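Local coordinates for ribonucleoside triphosphate reductase (Lactobacillus leichmannii, PDB 1L1L), which reduces ribonucleoside triphosphates to 2'-deoxyribonucleotides as a monomeric, allosterically regulated class II (coenzyme B12-dependent) ribonucleotide reductase, at residues H564-R576 with Q687-R701. Residues are numbered along the deposited sequence; the frame is centred on the assembly and turned at random.
Sequences HFHYGAYLIQRIR and QAPKEPIDKETYEKR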
ATOM      1  N   HIS A 564       2.401 -15.265   4.134  1.00 29.61           N
ATOM      2  CA  HIS A 564       1.768 -16.167   3.169  1.00 30.21           C
ATOM      3  C   HIS A 564       2.611 -17.411   2.852  1.00 29.59           C
ATOM      4  O   HIS A 564       3.833 -17.400   2.980  1.00 28.48           O
ATOM      5  CB  HIS A 564       1.509 -15.443   1.845  1.00 31.37           C
ATOM      6  CG  HIS A 564       0.462 -14.378   1.923  1.00 33.86           C
ATOM      7  ND1 HIS A 564      -0.209 -14.073   3.087  1.00 34.78           N
ATOM      8  CD2 HIS A 564      -0.051 -13.569   0.968  1.00 34.47           C
ATOM      9  CE1 HIS A 564      -1.093 -13.123   2.845  1.00 35.15           C
ATOM     10  NE2 HIS A 564      -1.019 -12.800   1.566  1.00 35.44           N
ATOM     11  N   PHE A 565       1.938 -18.468   2.419  1.00 29.05           N
ATOM     12  CA  PHE A 565       2.599 -19.708   2.040  1.00 29.77           C
ATOM     13  C   PHE A 565       2.797 -19.644   0.534  1.00 29.93           C
ATOM     14  O   PHE A 565       2.217 -18.792  -0.138  1.00 28.97           O
ATOM     15  CB  PHE A 565       1.727 -20.904   2.412  1.00 30.44           C
ATOM     16  CG  PHE A 565       1.649 -21.152   3.888  1.00 32.37           C
ATOM     17  CD1 PHE A 565       2.624 -21.920   4.529  1.00 33.38           C
ATOM     18  CD2 PHE A 565       0.626 -20.593   4.651  1.00 32.51           C
ATOM     19  CE1 PHE A 565       2.581 -22.124   5.908  1.00 32.96           C
ATOM     20  CE2 PHE A 565       0.577 -20.793   6.036  1.00 32.56           C
ATOM     21  CZ  PHE A 565       1.557 -21.561   6.663  1.00 33.29           C
ATOM     22  N   HIS A 566       3.617 -20.535  -0.002  1.00 30.33           N
ATOM     23  CA  HIS A 566       3.870 -20.548  -1.436  1.00 31.25           C
ATOM     24  C   HIS A 566       2.711 -21.157  -2.215  1.00 31.47           C
ATOM     25  O   HIS A 566       2.008 -22.041  -1.717  1.00 31.75           O
ATOM     26  CB  HIS A 566       5.144 -21.337  -1.722  1.00 31.00           C
ATOM     27  CG  HIS A 566       6.394 -20.622  -1.324  1.00 31.18           C
ATOM     28  ND1 HIS A 566       6.890 -19.546  -2.029  1.00 31.34           N
ATOM     29  CD2 HIS A 566       7.244 -20.819  -0.287  1.00 31.47           C
ATOM     30  CE1 HIS A 566       7.992 -19.111  -1.444  1.00 30.86           C
ATOM     31  NE2 HIS A 566       8.228 -19.865  -0.385  1.00 30.88           N
ATOM     32  N   TYR A 567       2.506 -20.678  -3.435  1.00 31.68           N
ATOM     33  CA  TYR A 567       1.449 -21.222  -4.266  1.00 32.87           C
ATOM     34  C   TYR A 567       1.751 -22.685  -4.582  1.00 32.63           C
ATOM     35  O   TYR A 567       0.835 -23.492  -4.727  1.00 31.39           O
ATOM     36  CB  TYR A 567       1.315 -20.410  -5.558  1.00 34.83           C
ATOM     37  CG  TYR A 567       0.251 -20.938  -6.488  1.00 37.39           C
ATOM     38  CD1 TYR A 567       0.559 -21.880  -7.468  1.00 38.97           C
ATOM     39  CD2 TYR A 567      -1.074 -20.525  -6.362  1.00 39.05           C
ATOM     40  CE1 TYR A 567      -0.426 -22.399  -8.299  1.00 39.92           C
ATOM     41  CE2 TYR A 567      -2.063 -21.037  -7.185  1.00 40.47           C
ATOM     42  CZ  TYR A 567      -1.733 -21.972  -8.152  1.00 40.89           C
ATOM     43  OH  TYR A 567      -2.710 -22.474  -8.976  1.00 42.79           O
ATOM     44  N   GLY A 568       3.040 -23.021  -4.673  1.00 32.84           N
ATOM     45  CA  GLY A 568       3.449 -24.392  -4.967  1.00 33.67           C
ATOM     46  C   GLY A 568       4.945 -24.623  -4.777  1.00 34.36           C
ATOM     47  O   GLY A 568       5.726 -23.681  -4.835  1.00 34.06           O
ATOM     48  N   ALA A 569       5.345 -25.873  -4.563  1.00 34.48           N
ATOM     49  CA  ALA A 569       6.759 -26.225  -4.353  1.00 33.97           C
ATOM     50  C   ALA A 569       7.614 -25.946  -5.587  1.00 33.90           C
ATOM     51  O   ALA A 569       8.672 -25.319  -5.505  1.00 33.62           O
ATOM     52  CB  ALA A 569       6.869 -27.694  -3.978  1.00 33.73           C
ATOM     53  N   TYR A 570       7.148 -26.434  -6.727  1.00 33.85           N
ATOM     54  CA  TYR A 570       7.830 -26.244  -7.996  1.00 34.40           C
ATOM     55  C   TYR A 570       6.793 -25.657  -8.943  1.00 33.76           C
ATOM     56  O   TYR A 570       5.716 -26.225  -9.124  1.00 34.42           O
ATOM     57  CB  TYR A 570       8.330 -27.584  -8.530  1.00 35.66           C
ATOM     58  CG  TYR A 570       9.381 -28.227  -7.663  1.00 37.46           C
ATOM     59  CD1 TYR A 570      10.698 -27.766  -7.673  1.00 37.63           C
ATOM     60  CD2 TYR A 570       9.058 -29.284  -6.814  1.00 37.76           C
ATOM     61  CE1 TYR A 570      11.667 -28.343  -6.862  1.00 38.31           C
ATOM     62  CE2 TYR A 570      10.022 -29.867  -5.995  1.00 38.24           C
ATOM     63  CZ  TYR A 570      11.323 -29.391  -6.025  1.00 38.50           C
ATOM     64  OH  TYR A 570      12.280 -29.960  -5.209  1.00 40.28           O
ATOM     65  N   LEU A 571       7.118 -24.527  -9.550  1.00 33.35           N
ATOM     66  CA  LEU A 571       6.173 -23.880 -10.442  1.00 33.27           C
ATOM     67  C   LEU A 571       6.826 -23.221 -11.642  1.00 32.78           C
ATOM     68  O   LEU A 571       8.027 -22.963 -11.654  1.00 32.24           O
ATOM     69  CB  LEU A 571       5.426 -22.771  -9.695  1.00 33.79           C
ATOM     70  CG  LEU A 571       4.634 -23.010  -8.412  1.00 35.69           C
ATOM     71  CD1 LEU A 571       4.468 -21.682  -7.693  1.00 35.97           C
ATOM     72  CD2 LEU A 571       3.283 -23.621  -8.736  1.00 36.00           C
ATOM     73  N   ILE A 572       6.003 -22.948 -12.646  1.00 31.47           N
ATOM     74  CA  ILE A 572       6.441 -22.203 -13.809  1.00 31.29           C
ATOM     75  C   ILE A 572       5.705 -20.889 -13.580  1.00 31.43           C
ATOM     76  O   ILE A 572       4.471 -20.854 -13.624  1.00 31.72           O
ATOM     77  CB  ILE A 572       5.934 -22.782 -15.142  1.00 31.22           C
ATOM     78  CG1 ILE A 572       6.672 -24.074 -15.493  1.00 31.59           C
ATOM     79  CG2 ILE A 572       6.116 -21.742 -16.245  1.00 30.74           C
ATOM     80  CD1 ILE A 572       8.173 -23.927 -15.618  1.00 33.11           C
ATOM     81  N   GLN A 573       6.435 -19.819 -13.295  1.00 30.26           N
ATOM     82  CA  GLN A 573       5.774 -18.541 -13.088  1.00 30.90           C
ATOM     83  C   GLN A 573       5.888 -17.723 -14.353  1.00 30.27           C
ATOM     84  O   GLN A 573       6.970 -17.585 -14.912  1.00 29.42           O
ATOM     85  CB  GLN A 573       6.380 -17.795 -11.903  1.00 32.03           C
ATOM     86  CG  GLN A 573       6.015 -18.430 -10.574  1.00 34.68           C
ATOM     87  CD  GLN A 573       5.918 -17.416  -9.452  1.00 36.16           C
ATOM     88  OE1 GLN A 573       5.207 -16.419  -9.567  1.00 35.84           O
ATOM     89  NE2 GLN A 573       6.628 -17.672  -8.355  1.00 37.83           N
ATOM     90  N   ARG A 574       4.751 -17.209 -14.818  1.00 29.85           N
ATOM     91  CA  ARG A 574       4.705 -16.407 -16.033  1.00 29.05           C
ATOM     92  C   ARG A 574       4.660 -14.911 -15.751  1.00 29.39           C
ATOM     93  O   ARG A 574       3.811 -14.430 -14.991  1.00 29.72           O
ATOM     94  CB  ARG A 574       3.478 -16.784 -16.877  1.00 28.98           C
ATOM     95  CG  ARG A 574       3.517 -18.187 -17.438  1.00 29.20           C
ATOM     96  CD  ARG A 574       2.326 -18.444 -18.359  1.00 30.06           C
ATOM     97  NE  ARG A 574       2.505 -19.681 -19.101  1.00 30.90           N
ATOM     98  CZ  ARG A 574       2.344 -20.889 -18.582  1.00 32.17           C
ATOM     99  NH1 ARG A 574       1.984 -21.025 -17.316  1.00 32.50           N
ATOM    100  NH2 ARG A 574       2.567 -21.964 -19.328  1.00 32.55           N
ATOM    101  N   ILE A 575       5.573 -14.179 -16.378  1.00 27.72           N
ATOM    102  CA  ILE A 575       5.642 -12.734 -16.243  1.00 28.29           C
ATOM    103  C   ILE A 575       5.272 -12.157 -17.599  1.00 28.33           C
ATOM    104  O   ILE A 575       5.829 -12.557 -18.622  1.00 27.12           O
ATOM    105  CB  ILE A 575       7.060 -12.287 -15.860  1.00 28.89           C
ATOM    106  CG1 ILE A 575       7.510 -13.057 -14.623  1.00 30.26           C
ATOM    107  CG2 ILE A 575       7.087 -10.793 -15.605  1.00 30.07           C
ATOM    108  CD1 ILE A 575       6.527 -12.966 -13.460  1.00 31.47           C
ATOM    109  N   ARG A 576       4.322 -11.227 -17.610  1.00 28.19           N
ATOM    110  CA  ARG A 576       3.863 -10.626 -18.852  1.00 29.82           C
ATOM    111  C   ARG A 576       4.584  -9.331 -19.195  1.00 29.28           C
ATOM    112  O   ARG A 576       4.763  -8.452 -18.337  1.00 30.11           O
ATOM    113  CB  ARG A 576       2.344 -10.406 -18.772  1.00 31.28           C
ATOM    114  CG  ARG A 576       1.643 -11.671 -18.289  1.00 35.06           C
ATOM    115  CD  ARG A 576       0.192 -11.775 -18.722  1.00 38.92           C
ATOM    116  NE  ARG A 576      -0.588 -10.605 -18.343  1.00 41.86           N
ATOM    117  CZ  ARG A 576      -1.912 -10.534 -18.450  1.00 44.27           C
ATOM    118  NH1 ARG A 576      -2.555  -9.426 -18.088  1.00 45.27           N
ATOM    119  NH2 ARG A 576      -2.595 -11.580 -18.904  1.00 44.36           N
ATOM    120  N   GLN A 687      -3.678 -20.591 -19.345  1.00 35.06           N
ATOM    121  CA  GLN A 687      -2.310 -20.070 -19.362  1.00 35.26           C
ATOM    122  C   GLN A 687      -2.053 -19.446 -17.988  1.00 34.81           C
ATOM    123  O   GLN A 687      -1.935 -18.229 -17.849  1.00 35.87           O
ATOM    124  CB  GLN A 687      -2.163 -19.019 -20.469  1.00 34.88           C
ATOM    125  CG  GLN A 687      -0.723 -18.654 -20.812  1.00 35.38           C
ATOM    126  CD  GLN A 687      -0.631 -17.622 -21.923  1.00 35.58           C
ATOM    127  OE1 GLN A 687      -0.990 -16.458 -21.744  1.00 36.63           O
ATOM    128  NE2 GLN A 687      -0.153 -18.048 -23.084  1.00 36.40           N
ATOM    129  N   ALA A 688      -1.964 -20.304 -16.977  1.00 34.66           N
ATOM    130  CA  ALA A 688      -1.771 -19.886 -15.589  1.00 33.78           C
ATOM    131  C   ALA A 688      -0.530 -19.059 -15.278  1.00 34.42           C
ATOM    132  O   ALA A 688       0.571 -19.386 -15.721  1.00 33.65           O
ATOM    133  CB  ALA A 688      -1.786 -21.118 -14.686  1.00 34.42           C
ATOM    134  N   PRO A 689      -0.694 -17.976 -14.498  1.00 34.13           N
ATOM    135  CA  PRO A 689       0.435 -17.122 -14.125  1.00 34.12           C
ATOM    136  C   PRO A 689       1.377 -17.932 -13.227  1.00 33.69           C
ATOM    137  O   PRO A 689       2.563 -17.633 -13.123  1.00 32.91           O
ATOM    138  CB  PRO A 689      -0.231 -15.962 -13.385  1.00 34.44           C
ATOM    139  CG  PRO A 689      -1.449 -16.589 -12.795  1.00 35.88           C
ATOM    140  CD  PRO A 689      -1.952 -17.447 -13.942  1.00 34.73           C
ATOM    141  N   LYS A 690       0.819 -18.952 -12.578  1.00 33.44           N
ATOM    142  CA  LYS A 690       1.578 -19.853 -11.718  1.00 33.98           C
ATOM    143  C   LYS A 690       1.110 -21.280 -11.971  1.00 35.21           C
ATOM    144  O   LYS A 690       0.034 -21.688 -11.530  1.00 35.00           O
ATOM    145  CB  LYS A 690       1.396 -19.493 -10.240  1.00 32.70           C
ATOM    146  CG  LYS A 690       2.039 -18.177  -9.841  1.00 30.31           C
ATOM    147  CD  LYS A 690       1.967 -17.964  -8.335  1.00 29.73           C
ATOM    148  CE  LYS A 690       2.350 -16.538  -7.947  1.00 28.14           C
ATOM    149  NZ  LYS A 690       2.232 -16.314  -6.465  1.00 26.62           N
ATOM    150  N   GLU A 691       1.935 -22.035 -12.686  1.00 37.11           N
ATOM    151  CA  GLU A 691       1.628 -23.417 -13.040  1.00 38.88           C
ATOM    152  C   GLU A 691       2.504 -24.387 -12.251  1.00 40.05           C
ATOM    153  O   GLU A 691       3.732 -24.356 -12.356  1.00 40.15           O
ATOM    154  CB  GLU A 691       1.871 -23.612 -14.535  1.00 39.37           C
ATOM    155  CG  GLU A 691       1.454 -24.961 -15.098  1.00 40.04           C
ATOM    156  CD  GLU A 691       1.845 -25.107 -16.560  1.00 41.36           C
ATOM    157  OE1 GLU A 691       1.850 -24.083 -17.274  1.00 41.41           O
ATOM    158  OE2 GLU A 691       2.141 -26.242 -16.998  1.00 42.23           O
ATOM    159  N   PRO A 692       1.888 -25.261 -11.443  1.00 41.30           N
ATOM    160  CA  PRO A 692       2.686 -26.219 -10.663  1.00 42.12           C
ATOM    161  C   PRO A 692       3.290 -27.360 -11.498  1.00 42.98           C
ATOM    162  O   PRO A 692       2.660 -27.873 -12.422  1.00 43.07           O
ATOM    163  CB  PRO A 692       1.697 -26.712  -9.606  1.00 41.96           C
ATOM    164  CG  PRO A 692       0.374 -26.620 -10.316  1.00 42.12           C
ATOM    165  CD  PRO A 692       0.474 -25.289 -11.032  1.00 41.21           C
ATOM    166  N   ILE A 693       4.523 -27.737 -11.167  1.00 43.71           N
ATOM    167  CA  ILE A 693       5.230 -28.812 -11.866  1.00 44.46           C
ATOM    168  C   ILE A 693       5.993 -29.661 -10.849  1.00 45.48           C
ATOM    169  O   ILE A 693       6.199 -29.238  -9.710  1.00 45.73           O
ATOM    170  CB  ILE A 693       6.240 -28.244 -12.890  1.00 43.74           C
ATOM    171  CG1 ILE A 693       7.217 -27.302 -12.178  1.00 43.88           C
ATOM    172  CG2 ILE A 693       5.499 -27.534 -14.011  1.00 43.03           C
ATOM    173  CD1 ILE A 693       8.289 -26.712 -13.060  1.00 42.69           C
ATOM    174  N   ASP A 694       6.408 -30.857 -11.254  1.00 46.44           N
ATOM    175  CA  ASP A 694       7.154 -31.738 -10.359  1.00 47.44           C
ATOM    176  C   ASP A 694       8.624 -31.329 -10.335  1.00 47.50           C
ATOM    177  O   ASP A 694       9.056 -30.516 -11.149  1.00 47.17           O
ATOM    178  CB  ASP A 694       7.021 -33.199 -10.807  1.00 48.93           C
ATOM    179  CG  ASP A 694       7.521 -33.430 -12.225  1.00 49.67           C
ATOM    180  OD1 ASP A 694       8.695 -33.101 -12.511  1.00 50.02           O
ATOM    181  OD2 ASP A 694       6.738 -33.951 -13.052  1.00 50.96           O
ATOM    182  N   LYS A 695       9.393 -31.893  -9.408  1.00 47.73           N
ATOM    183  CA  LYS A 695      10.804 -31.550  -9.312  1.00 48.39           C
ATOM    184  C   LYS A 695      11.553 -31.856 -10.604  1.00 48.58           C
ATOM    185  O   LYS A 695      12.358 -31.048 -11.067  1.00 48.77           O
ATOM    186  CB  LYS A 695      11.469 -32.296  -8.152  1.00 48.84           C
ATOM    187  CG  LYS A 695      12.918 -31.870  -7.933  1.00 49.43           C
ATOM    188  CD  LYS A 695      13.572 -32.561  -6.745  1.00 49.87           C
ATOM    189  CE  LYS A 695      14.977 -32.016  -6.512  1.00 50.81           C
ATOM    190  NZ  LYS A 695      15.649 -32.621  -5.328  1.00 51.62           N
ATOM    191  N   GLU A 696      11.285 -33.019 -11.187  1.00 49.13           N
ATOM    192  CA  GLU A 696      11.945 -33.425 -12.425  1.00 49.29           C
ATOM    193  C   GLU A 696      11.784 -32.409 -13.546  1.00 48.40           C
ATOM    194  O   GLU A 696      12.747 -32.099 -14.252  1.00 48.39           O
ATOM    195  CB  GLU A 696      11.414 -34.785 -12.889  1.00 51.10           C
ATOM    196  CG  GLU A 696      12.247 -35.966 -12.405  1.00 53.60           C
ATOM    197  CD  GLU A 696      13.109 -36.570 -13.509  1.00 55.23           C
ATOM    198  OE1 GLU A 696      13.599 -35.805 -14.368  1.00 56.20           O
ATOM    199  OE2 GLU A 696      13.308 -37.808 -13.512  1.00 56.11           O
ATOM    200  N   THR A 697      10.567 -31.895 -13.710  1.00 46.94           N
ATOM    201  CA  THR A 697      10.298 -30.918 -14.758  1.00 44.87           C
ATOM    202  C   THR A 697      11.022 -29.620 -14.456  1.00 43.24           C
ATOM    203  O   THR A 697      11.557 -28.973 -15.351  1.00 42.59           O
ATOM    204  CB  THR A 697       8.798 -30.615 -14.879  1.00 44.95           C
ATOM    205  OG1 THR A 697       8.083 -31.823 -15.158  1.00 45.56           O
ATOM    206  CG2 THR A 697       8.554 -29.616 -15.996  1.00 44.32           C
ATOM    207  N   TYR A 698      11.025 -29.233 -13.186  1.00 41.94           N
ATOM    208  CA  TYR A 698      11.695 -28.009 -12.792  1.00 40.84           C
ATOM    209  C   TYR A 698      13.177 -28.038 -13.148  1.00 41.08           C
ATOM    210  O   TYR A 698      13.700 -27.094 -13.726  1.00 40.66           O
ATOM    211  CB  TYR A 698      11.536 -27.767 -11.289  1.00 39.53           C
ATOM    212  CG  TYR A 698      12.504 -26.742 -10.762  1.00 37.72           C
ATOM    213  CD1 TYR A 698      13.694 -27.132 -10.152  1.00 37.57           C
ATOM    214  CD2 TYR A 698      12.267 -25.378 -10.937  1.00 37.17           C
ATOM    215  CE1 TYR A 698      14.634 -26.185  -9.730  1.00 37.35           C
ATOM    216  CE2 TYR A 698      13.196 -24.427 -10.524  1.00 37.11           C
ATOM    217  CZ  TYR A 698      14.377 -24.837  -9.922  1.00 37.06           C
ATOM    218  OH  TYR A 698      15.299 -23.894  -9.519  1.00 37.36           O
ATOM    219  N   GLU A 699      13.852 -29.128 -12.801  1.00 41.49           N
ATOM    220  CA  GLU A 699      15.273 -29.242 -13.086  1.00 42.28           C
ATOM    221  C   GLU A 699      15.542 -29.177 -14.586  1.00 41.99           C
ATOM    222  O   GLU A 699      16.477 -28.504 -15.027  1.00 42.09           O
ATOM    223  CB  GLU A 699      15.808 -30.544 -12.502  1.00 43.09           C
ATOM    224  CG  GLU A 699      15.351 -30.758 -11.073  1.00 44.51           C
ATOM    225  CD  GLU A 699      16.101 -31.864 -10.377  1.00 45.77           C
ATOM    226  OE1 GLU A 699      16.185 -32.976 -10.944  1.00 46.85           O
ATOM    227  OE2 GLU A 699      16.604 -31.622  -9.256  1.00 46.59           O
ATOM    228  N   LYS A 700      14.716 -29.867 -15.371  1.00 41.83           N
ATOM    229  CA  LYS A 700      14.881 -29.860 -16.819  1.00 41.66           C
ATOM    230  C   LYS A 700      14.744 -28.437 -17.364  1.00 40.94           C
ATOM    231  O   LYS A 700      15.610 -27.948 -18.094  1.00 39.91           O
ATOM    232  CB  LYS A 700      13.839 -30.765 -17.486  1.00 42.74           C
ATOM    233  CG  LYS A 700      14.026 -32.250 -17.214  1.00 44.51           C
ATOM    234  CD  LYS A 700      13.107 -33.090 -18.087  1.00 45.83           C
ATOM    235  CE  LYS A 700      13.347 -34.579 -17.884  1.00 47.00           C
ATOM    236  NZ  LYS A 700      12.640 -35.396 -18.916  1.00 48.17           N
ATOM    237  N   ARG A 701      13.654 -27.776 -16.989  1.00 39.48           N
ATOM    238  CA  ARG A 701      13.387 -26.413 -17.431  1.00 38.95           C
ATOM    239  C   ARG A 701      14.451 -25.394 -17.016  1.00 38.68           C
ATOM    240  O   ARG A 701      14.874 -24.573 -17.826  1.00 37.62           O
ATOM    241  CB  ARG A 701      12.015 -25.975 -16.922  1.00 38.73           C
ATOM    242  CG  ARG A 701      10.876 -26.740 -17.562  1.00 38.00           C
ATOM    243  CD  ARG A 701      10.852 -26.457 -19.051  1.00 37.99           C
ATOM    244  NE  ARG A 701      10.586 -25.046 -19.297  1.00 38.18           N
ATOM    245  CZ  ARG A 701       9.388 -24.484 -19.164  1.00 37.58           C
ATOM    246  NH1 ARG A 701       8.353 -25.230 -18.794  1.00 37.01           N
ATOM    247  NH2 ARG A 701       9.227 -23.183 -19.395  1.00 34.89           N
TER
HETATM  248  O   HOH W   1      -2.295 -23.053 -12.322  1.00 40.86           O
HETATM  249  O   HOH W   2       5.091 -28.648  -7.204  1.00 36.15           O
HETATM  250  O   HOH W   3       3.586 -15.261 -11.418  1.00 47.43           O
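Ile572 and Glu691 form the hydrogen-bonded pair at the middle of a short antiparallel ladder, a worked example of how a brief edge strand is fastened by backbone and side chains together. Ile572 N gives to Glu691 O at 2.7 Å and Glu691 N returns a nearly straight bond to Ile572 O. Further backbone bonds run from Ile693 N to Tyr570 O and from Arg574 N to Pro689 O. Water bridges Gln573 OE1 and Pro689 O, and another joins Tyr570 N to Ile693 O.

Charge reinforces one end. Arg574, extended from CG to NE, reaches Glu691 end-on: NH1 at 3.1 Å and NH2 at 3.0 Å both meet OE1, with guanidinium and carboxylate planes only 10° apart. NH1 also donates to Ala688 O at 2.7 Å, in the carbonyl plane, while NE pairs with Glu595; three acceptors thus fix the rotation of the guanidinium.

The ladder makes 690-692 the outermost strand of a four-stranded antiparallel sheet, beside 570-578, which pairs on its other flank with 603-611. After Ile693 the chain turns into helix 695-704, N-capped by Asp694, whose OD1 accepts from Thr697 N.

Apolar packing ties this helix to the strand. Lys695 CA sits 3.7 Å from the centroid of the Tyr570 ring, a CH-pi contact over its centre, and the lysine chain runs on past Tyr570 OH, which is bonded to Asp616. Ile572 CD1 touches Ile693 CD1 and lies over a face of the Arg701 guanidinium, itself salt-bridged to Glu607. On the sheet's other face, Leu571 CD2 packs against Pro692 CB at 3.6 Å. With CG anti to the backbone N (chi1 179°), Tyr567 presents a ring face to Lys690 CB.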